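Putative sugar ABC transport system, substrate-binding protein (Bordetella parapertussis, PDB 5IX8) probably binds a sugar as the extracytoplasmic solute-binding component of an ABC transporter. Local coordinates at residues A[229-234]-A[248-253]; A[239-244]-A[294-299]. All blocks are in the same frame, centred on the assembly; numbering follows the deposited sequence.

Contact 1. Residues A[229-234]-A[248-253]; sequences LTSAMV and AVASEP
T230 and its neighbours on strand 227-231 run parallel to strand 246-250, the short segments inclined by 23° and 4.5 Å apart at their closest. T230 bonds through both its backbone groups: its N donates to A248 O, and its O takes the N-H of A250 at 3.0 Å. One step on, A232 N reaches A250 O at 2.7 Å. V249 CA also sends its hydrogen to T230 O. Beyond S231 and A250 a water accepts from both M233 N and E252 N, bridging the two segments where they diverge.

On one face of the sheet T230 and V249 stand side by side, their CG2 methyls 3.7 Å apart. The selenium of M233 lies 3.6 Å from V249 CG1, carried back over the valine because the selenomethionine chain bends at chi2 (-76°); I241 of helix 235-242 touches both residues. T230 OG1 turns instead to T206. The other face carries S231 and A250, packed on I125 of helix 122-135. Here S231 OG, anti to N (chi1 -173°), donates to E252 OE2 at 2.5 Å, meeting the carboxylate from above its plane. E252 OE2 also lies 3.4 Å from A232 CB, while E252 OE1 forms a salt bridge with R158.

The two strands and helix 235-242 make up a beta-alpha-beta unit of a periplasmic-binding-protein lobe, and this contact lies at the C-terminal ends of its two strands. With the serine on one oxygen and the arginine on the other, the buried E252 carboxylate is gripped at both ends, which should fix its rotation and probably stabilise its negative charge.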
ATOM      1  N   LEU A 229      10.929  10.600   5.855  1.00 14.22           N
ATOM      2  CA  LEU A 229      10.845   9.341   5.131  1.00 13.71           C
ATOM      3  C   LEU A 229       9.388   8.966   5.039  1.00 13.48           C
ATOM      4  O   LEU A 229       8.639   9.120   6.015  1.00 13.84           O
ATOM      5  CB  LEU A 229      11.603   8.224   5.859  1.00 15.03           C
ATOM      6  CG  LEU A 229      13.114   8.478   5.925  1.00 18.27           C
ATOM      7  CD1 LEU A 229      13.501   9.108   7.227  1.00 20.85           C
ATOM      8  CD2 LEU A 229      13.888   7.198   5.685  1.00 20.23           C
ATOM      9  N   THR A 230       8.987   8.453   3.885  1.00 12.77           N
ATOM     10  CA  THR A 230       7.598   8.087   3.718  1.00 13.31           C
ATOM     11  C   THR A 230       7.493   7.046   2.611  1.00 14.11           C
ATOM     12  O   THR A 230       8.497   6.499   2.143  1.00 13.74           O
ATOM     13  CB  THR A 230       6.773   9.350   3.434  1.00 14.99           C
ATOM     14  OG1 THR A 230       5.368   9.073   3.561  1.00 15.47           O
ATOM     15  CG2 THR A 230       7.066   9.870   2.046  1.00 16.87           C
ATOM     16  N   SER A 231       6.255   6.750   2.209  1.00 15.50           N
ATOM     17  CA  SER A 231       6.018   5.700   1.245  1.00 17.27           C
ATOM     18  C   SER A 231       4.869   6.102   0.338  1.00 16.73           C
ATOM     19  O   SER A 231       3.960   6.816   0.759  1.00 18.24           O
ATOM     20  CB  SER A 231       5.727   4.381   1.972  1.00 19.39           C
ATOM     21  OG  SER A 231       5.647   3.315   1.041  1.00 21.76           O
ATOM     22  N   ALA A 232       4.955   5.659  -0.916  1.00 15.28           N
ATOM     23  CA  ALA A 232       3.946   5.805  -1.963  1.00 15.51           C
ATOM     24  C   ALA A 232       3.986   7.193  -2.596  1.00 15.82           C
ATOM     25  O   ALA A 232       3.559   8.180  -1.991  1.00 17.60           O
ATOM     26  CB  ALA A 232       2.540   5.496  -1.442  1.00 16.51           C
HETATM   27  N   MSE A 233       4.492   7.266  -3.825  1.00 14.66           N
HETATM   28  CA  MSE A 233       4.719   8.548  -4.469  1.00 14.70           C
HETATM   29  C   MSE A 233       3.459   9.264  -4.883  1.00 14.77           C
HETATM   30  O   MSE A 233       2.513   8.641  -5.353  1.00 15.25           O
HETATM   31  CB  MSE A 233       5.577   8.371  -5.720  1.00 14.88           C
HETATM   32  CG  MSE A 233       7.035   7.967  -5.381  1.00 15.38           C
HETATM   33 SE   MSE A 233       8.085   9.477  -4.739  0.57 17.20          SE
HETATM   34  CE  MSE A 233       8.144  10.579  -6.343  1.00 18.13           C
ATOM     35  N   VAL A 234       3.503  10.590  -4.756  1.00 15.12           N
ATOM     36  CA  VAL A 234       2.625  11.488  -5.499  1.00 16.04           C
ATOM     37  C   VAL A 234       3.524  12.500  -6.199  1.00 17.45           C
ATOM     38  O   VAL A 234       4.665  12.726  -5.793  1.00 18.34           O
ATOM     39  CB  VAL A 234       1.599  12.199  -4.586  1.00 17.58           C
ATOM     40  CG1 VAL A 234       0.635  11.191  -3.960  1.00 18.15           C
ATOM     41  CG2 VAL A 234       2.323  12.944  -3.508  1.00 19.53           C
ATOM     42  N   ALA A 248      13.684   9.955   1.365  1.00 15.49           N
ATOM     43  CA  ALA A 248      13.416   8.756   0.600  1.00 14.48           C
ATOM     44  C   ALA A 248      11.933   8.474   0.660  1.00 14.44           C
ATOM     45  O   ALA A 248      11.271   8.724   1.683  1.00 14.69           O
ATOM     46  CB  ALA A 248      14.194   7.554   1.156  1.00 16.24           C
ATOM     47  N   VAL A 249      11.427   7.917  -0.431  1.00 13.32           N
ATOM     48  CA  VAL A 249      10.033   7.523  -0.527  1.00 13.59           C
ATOM     49  C   VAL A 249      10.018   6.128  -1.089  1.00 13.71           C
ATOM     50  O   VAL A 249      10.474   5.909  -2.218  1.00 14.44           O
ATOM     51  CB  VAL A 249       9.209   8.458  -1.438  1.00 13.89           C
ATOM     52  CG1 VAL A 249       7.764   7.941  -1.522  1.00 14.34           C
ATOM     53  CG2 VAL A 249       9.262   9.915  -0.931  1.00 15.03           C
ATOM     54  N   ALA A 250       9.455   5.201  -0.354  1.00 12.40           N
ATOM     55  CA  ALA A 250       9.336   3.862  -0.916  1.00 13.76           C
ATOM     56  C   ALA A 250       8.297   3.877  -2.041  1.00 14.41           C
ATOM     57  O   ALA A 250       7.226   4.465  -1.891  1.00 15.49           O
ATOM     58  CB  ALA A 250       8.971   2.872   0.184  1.00 15.50           C
ATOM     59  N   SER A 251       8.632   3.277  -3.189  1.00 13.65           N
ATOM     60  CA  SER A 251       7.661   3.150  -4.282  1.00 14.56           C
ATOM     61  C   SER A 251       6.628   2.088  -3.918  1.00 15.30           C
ATOM     62  O   SER A 251       6.993   0.996  -3.494  1.00 18.16           O
ATOM     63  CB  SER A 251       8.387   2.765  -5.593  1.00 16.20           C
ATOM     64  OG  SER A 251       7.492   2.343  -6.631  1.00 17.83           O
ATOM     65  N   GLU A 252       5.340   2.402  -4.054  1.00 13.66           N
ATOM     66  CA  GLU A 252       4.285   1.399  -3.919  1.00 13.92           C
ATOM     67  C   GLU A 252       3.557   1.304  -5.252  1.00 15.23           C
ATOM     68  O   GLU A 252       2.720   2.167  -5.571  1.00 16.32           O
ATOM     69  CB  GLU A 252       3.333   1.757  -2.788  1.00 14.21           C
ATOM     70  CG  GLU A 252       4.047   1.644  -1.439  1.00 17.44           C
ATOM     71  CD  GLU A 252       3.105   1.776  -0.252  1.00 19.91           C
ATOM     72  OE1 GLU A 252       2.205   0.917  -0.086  1.00 21.02           O
ATOM     73  OE2 GLU A 252       3.248   2.752   0.517  1.00 20.92           O
ATOM     74  N   PRO A 253       3.887   0.342  -6.073  1.00 16.47           N
ATOM     75  CA  PRO A 253       3.400   0.317  -7.465  1.00 16.59           C
ATOM     76  C   PRO A 253       1.997  -0.280  -7.589  1.00 15.32           C
ATOM     77  O   PRO A 253       1.799  -1.406  -8.017  1.00 14.58           O
ATOM     78  CB  PRO A 253       4.458  -0.541  -8.165  1.00 19.13           C
ATOM     79  CG  PRO A 253       4.895  -1.469  -7.125  1.00 19.13           C
ATOM     80  CD  PRO A 253       4.913  -0.682  -5.837  1.00 18.56           C
TER
HETATM   81  O   HOH W   1       4.756   4.873  -5.337  1.00 18.27           O

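Contact 2. Residues A[239-244]-A[294-299]; sequences AMIREG and TVVDKS
I241, with CG1 beside its backbone N (chi1 -68°) and the chain extended beyond it, sends CD1 out to V296, while CG2 branches toward the backbone that follows the valine. V296 CG1 meets I241 CD1 at 3.7 Å, and the two side chains cross at about a right angle. The other branch of the isoleucine rests on the main chain: I241 CG2 is 3.5 Å from D297 C and 3.4 Å from K298 N.

K298 comes back over the end of helix 235-242. Its CG sits 3.4 Å from I241 O, and the chain then bends at chi3 (65°), taking CE past R242 O at 4.2 Å. The aliphatic part of the lysine thus lies against the last carbonyls of the helix, just where G244, at positive phi, closes it with a Schellman motif; G244 N bonds back to I241 O at 3.1 Å. R242 points its CB away from segment 294-299, and its guanidinium pairs with D302 farther along the same loop.

The contact joins the C-terminal end of helix 235-242 to the loop leaving edge strand 295-296. Its chemistry is van der Waals packing between the two segments: a buried isoleucine-valine pair bordered by an exposed lysine, whose positive charge may weakly complement the negative pole of the helix end.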
ATOM      1  N   ALA A 239       9.486  17.165  -6.236  1.00 20.62           N
ATOM      2  CA  ALA A 239      10.198  18.396  -5.889  1.00 20.82           C
ATOM      3  C   ALA A 239      10.717  18.346  -4.450  1.00 22.28           C
ATOM      4  O   ALA A 239      11.814  18.835  -4.160  1.00 23.97           O
ATOM      5  CB  ALA A 239       9.278  19.608  -6.103  1.00 21.13           C
HETATM    6  N   MSE A 240       9.960  17.735  -3.544  1.00 22.16           N
HETATM    7  CA  MSE A 240      10.361  17.630  -2.151  1.00 22.14           C
HETATM    8  C   MSE A 240      11.613  16.778  -1.990  1.00 21.54           C
HETATM    9  O   MSE A 240      12.434  17.055  -1.118  1.00 22.04           O
HETATM   10  CB  MSE A 240       9.218  17.034  -1.304  1.00 22.84           C
HETATM   11  CG  MSE A 240       7.938  17.862  -1.302  1.00 25.26           C
HETATM   12 SE   MSE A 240       6.546  17.035  -0.162  0.54 27.96          SE
HETATM   13  CE  MSE A 240       5.203  18.450  -0.173  1.00 30.12           C
ATOM     14  N   ILE A 241      11.740  15.722  -2.806  1.00 20.05           N
ATOM     15  CA  ILE A 241      12.973  14.937  -2.821  1.00 20.31           C
ATOM     16  C   ILE A 241      14.137  15.778  -3.338  1.00 21.25           C
ATOM     17  O   ILE A 241      15.222  15.816  -2.739  1.00 20.41           O
ATOM     18  CB  ILE A 241      12.782  13.668  -3.664  1.00 19.71           C
ATOM     19  CG1 ILE A 241      11.802  12.716  -2.987  1.00 19.46           C
ATOM     20  CG2 ILE A 241      14.106  12.980  -3.905  1.00 20.75           C
ATOM     21  CD1 ILE A 241      11.525  11.463  -3.823  1.00 19.16           C
ATOM     22  N   ARG A 242      13.932  16.478  -4.457  1.00 21.76           N
ATOM     23  CA  ARG A 242      15.019  17.274  -5.015  1.00 22.76           C
ATOM     24  C   ARG A 242      15.454  18.379  -4.061  1.00 24.29           C
ATOM     25  O   ARG A 242      16.643  18.711  -3.986  1.00 25.24           O
ATOM     26  CB  ARG A 242      14.595  17.871  -6.351  1.00 23.48           C
ATOM     27  CG  ARG A 242      14.426  16.867  -7.470  1.00 25.13           C
ATOM     28  CD  ARG A 242      14.312  17.544  -8.841  1.00 26.83           C
ATOM     29  NE  ARG A 242      13.740  16.596  -9.790  1.00 27.61           N
ATOM     30  CZ  ARG A 242      12.443  16.524 -10.047  1.00 29.10           C
ATOM     31  NH1 ARG A 242      11.609  17.383  -9.463  1.00 29.06           N
ATOM     32  NH2 ARG A 242      11.979  15.616 -10.896  1.00 29.53           N
ATOM     33  N   GLU A 243      14.503  18.989  -3.365  1.00 24.58           N
ATOM     34  CA  GLU A 243      14.775  20.082  -2.434  1.00 26.51           C
ATOM     35  C   GLU A 243      15.320  19.603  -1.098  1.00 26.36           C
ATOM     36  O   GLU A 243      15.648  20.443  -0.245  1.00 28.03           O
ATOM     37  CB  GLU A 243      13.499  20.897  -2.207  1.00 29.42           C
ATOM     38  CG  GLU A 243      13.097  21.737  -3.396  1.00 32.46           C
ATOM     39  CD  GLU A 243      11.609  22.069  -3.447  1.00 35.93           C
ATOM     40  OE1 GLU A 243      10.891  21.880  -2.428  1.00 37.25           O
ATOM     41  OE2 GLU A 243      11.162  22.519  -4.531  1.00 37.23           O
ATOM     42  N   GLY A 244      15.399  18.285  -0.893  1.00 24.82           N
ATOM     43  CA  GLY A 244      15.975  17.701   0.297  1.00 22.97           C
ATOM     44  C   GLY A 244      15.025  17.491   1.451  1.00 22.26           C
ATOM     45  O   GLY A 244      15.459  17.025   2.509  1.00 23.65           O
ATOM     46  N   THR A 294      11.353  -0.867  -4.485  1.00 19.33           N
ATOM     47  CA  THR A 294      12.354   0.124  -4.856  1.00 20.14           C
ATOM     48  C   THR A 294      12.107   1.391  -4.044  1.00 19.32           C
ATOM     49  O   THR A 294      10.987   1.661  -3.598  1.00 21.73           O
ATOM     50  CB  THR A 294      12.319   0.447  -6.369  1.00 23.26           C
ATOM     51  OG1 THR A 294      11.033   0.943  -6.714  1.00 26.07           O
ATOM     52  CG2 THR A 294      12.534  -0.779  -7.179  1.00 23.26           C
ATOM     53  N   VAL A 295      13.170   2.129  -3.784  1.00 17.43           N
ATOM     54  CA  VAL A 295      13.090   3.393  -3.061  1.00 17.09           C
ATOM     55  C   VAL A 295      13.401   4.521  -4.028  1.00 17.11           C
ATOM     56  O   VAL A 295      14.306   4.396  -4.865  1.00 17.87           O
ATOM     57  CB  VAL A 295      14.066   3.403  -1.873  1.00 20.09           C
ATOM     58  CG1 VAL A 295      13.972   4.693  -1.141  1.00 21.44           C
ATOM     59  CG2 VAL A 295      13.706   2.298  -0.919  1.00 21.85           C
ATOM     60  N   VAL A 296      12.665   5.622  -3.910  1.00 15.32           N
ATOM     61  CA  VAL A 296      12.915   6.813  -4.716  1.00 15.99           C
ATOM     62  C   VAL A 296      13.645   7.817  -3.846  1.00 16.58           C
ATOM     63  O   VAL A 296      13.235   8.066  -2.696  1.00 17.19           O
ATOM     64  CB  VAL A 296      11.605   7.400  -5.266  1.00 15.17           C
ATOM     65  CG1 VAL A 296      11.890   8.602  -6.185  1.00 15.75           C
ATOM     66  CG2 VAL A 296      10.789   6.313  -6.004  1.00 16.32           C
ATOM     67  N   ASP A 297      14.738   8.372  -4.367  1.00 18.06           N
ATOM     68  CA  ASP A 297      15.530   9.364  -3.631  1.00 20.51           C
ATOM     69  C   ASP A 297      16.164  10.305  -4.648  1.00 21.70           C
ATOM     70  O   ASP A 297      15.868  10.226  -5.837  1.00 21.84           O
ATOM     71  CB  ASP A 297      16.561   8.676  -2.729  1.00 23.09           C
ATOM     72  CG  ASP A 297      17.509   7.780  -3.508  1.00 27.20           C
ATOM     73  OD1 ASP A 297      17.796   8.066  -4.689  1.00 27.63           O
ATOM     74  OD2 ASP A 297      17.969   6.780  -2.940  1.00 30.03           O
ATOM     75  N   LYS A 298      17.022  11.217  -4.179  1.00 23.75           N
ATOM     76  CA  LYS A 298      17.674  12.143  -5.106  1.00 27.60           C
ATOM     77  C   LYS A 298      18.405  11.421  -6.234  1.00 28.76           C
ATOM     78  O   LYS A 298      18.516  11.956  -7.350  1.00 29.91           O
ATOM     79  CB  LYS A 298      18.673  13.035  -4.363  1.00 30.40           C
ATOM     80  CG  LYS A 298      18.064  14.149  -3.572  1.00 32.80           C
ATOM     81  CD  LYS A 298      19.130  15.199  -3.198  1.00 35.42           C
ATOM     82  CE  LYS A 298      19.661  15.885  -4.465  1.00 38.05           C
ATOM     83  NZ  LYS A 298      20.696  16.952  -4.216  1.00 40.24           N
ATOM     84  N   SER A 299      18.927  10.222  -5.968  1.00 28.56           N
ATOM     85  CA  SER A 299      19.736   9.543  -6.970  1.00 29.72           C
ATOM     86  C   SER A 299      18.908   9.020  -8.134  1.00 28.96           C
ATOM     87  O   SER A 299      19.461   8.816  -9.211  1.00 30.31           O
ATOM     88  CB  SER A 299      20.522   8.395  -6.334  1.00 31.00           C
ATOM     89  OG  SER A 299      19.694   7.282  -6.022  1.00 32.77           O
TER

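How the contacts relate
Contact 1 is wholly buried, its centre about 9 Å from the centre of the chain, whereas that of contact 2 lies about 19 Å out and the contact is partly exposed. Both reach the same mixed sheet and are themselves in touch: strand 246-250 is flanked by 227-231 on one edge and by antiparallel 295-296 on the other, with V249 O probably bonded to V296 N (2.8 Å) and S251 N to T294 O. Helix 235-242, the crossover of the unit in contact 1, supplies I241 to contact 2, so this one residue touches V249, M233 and V296. Backbone bonds and a buried carboxylate hold the inner contact; apolar side chains and a lysine's aliphatic chain make the outer one.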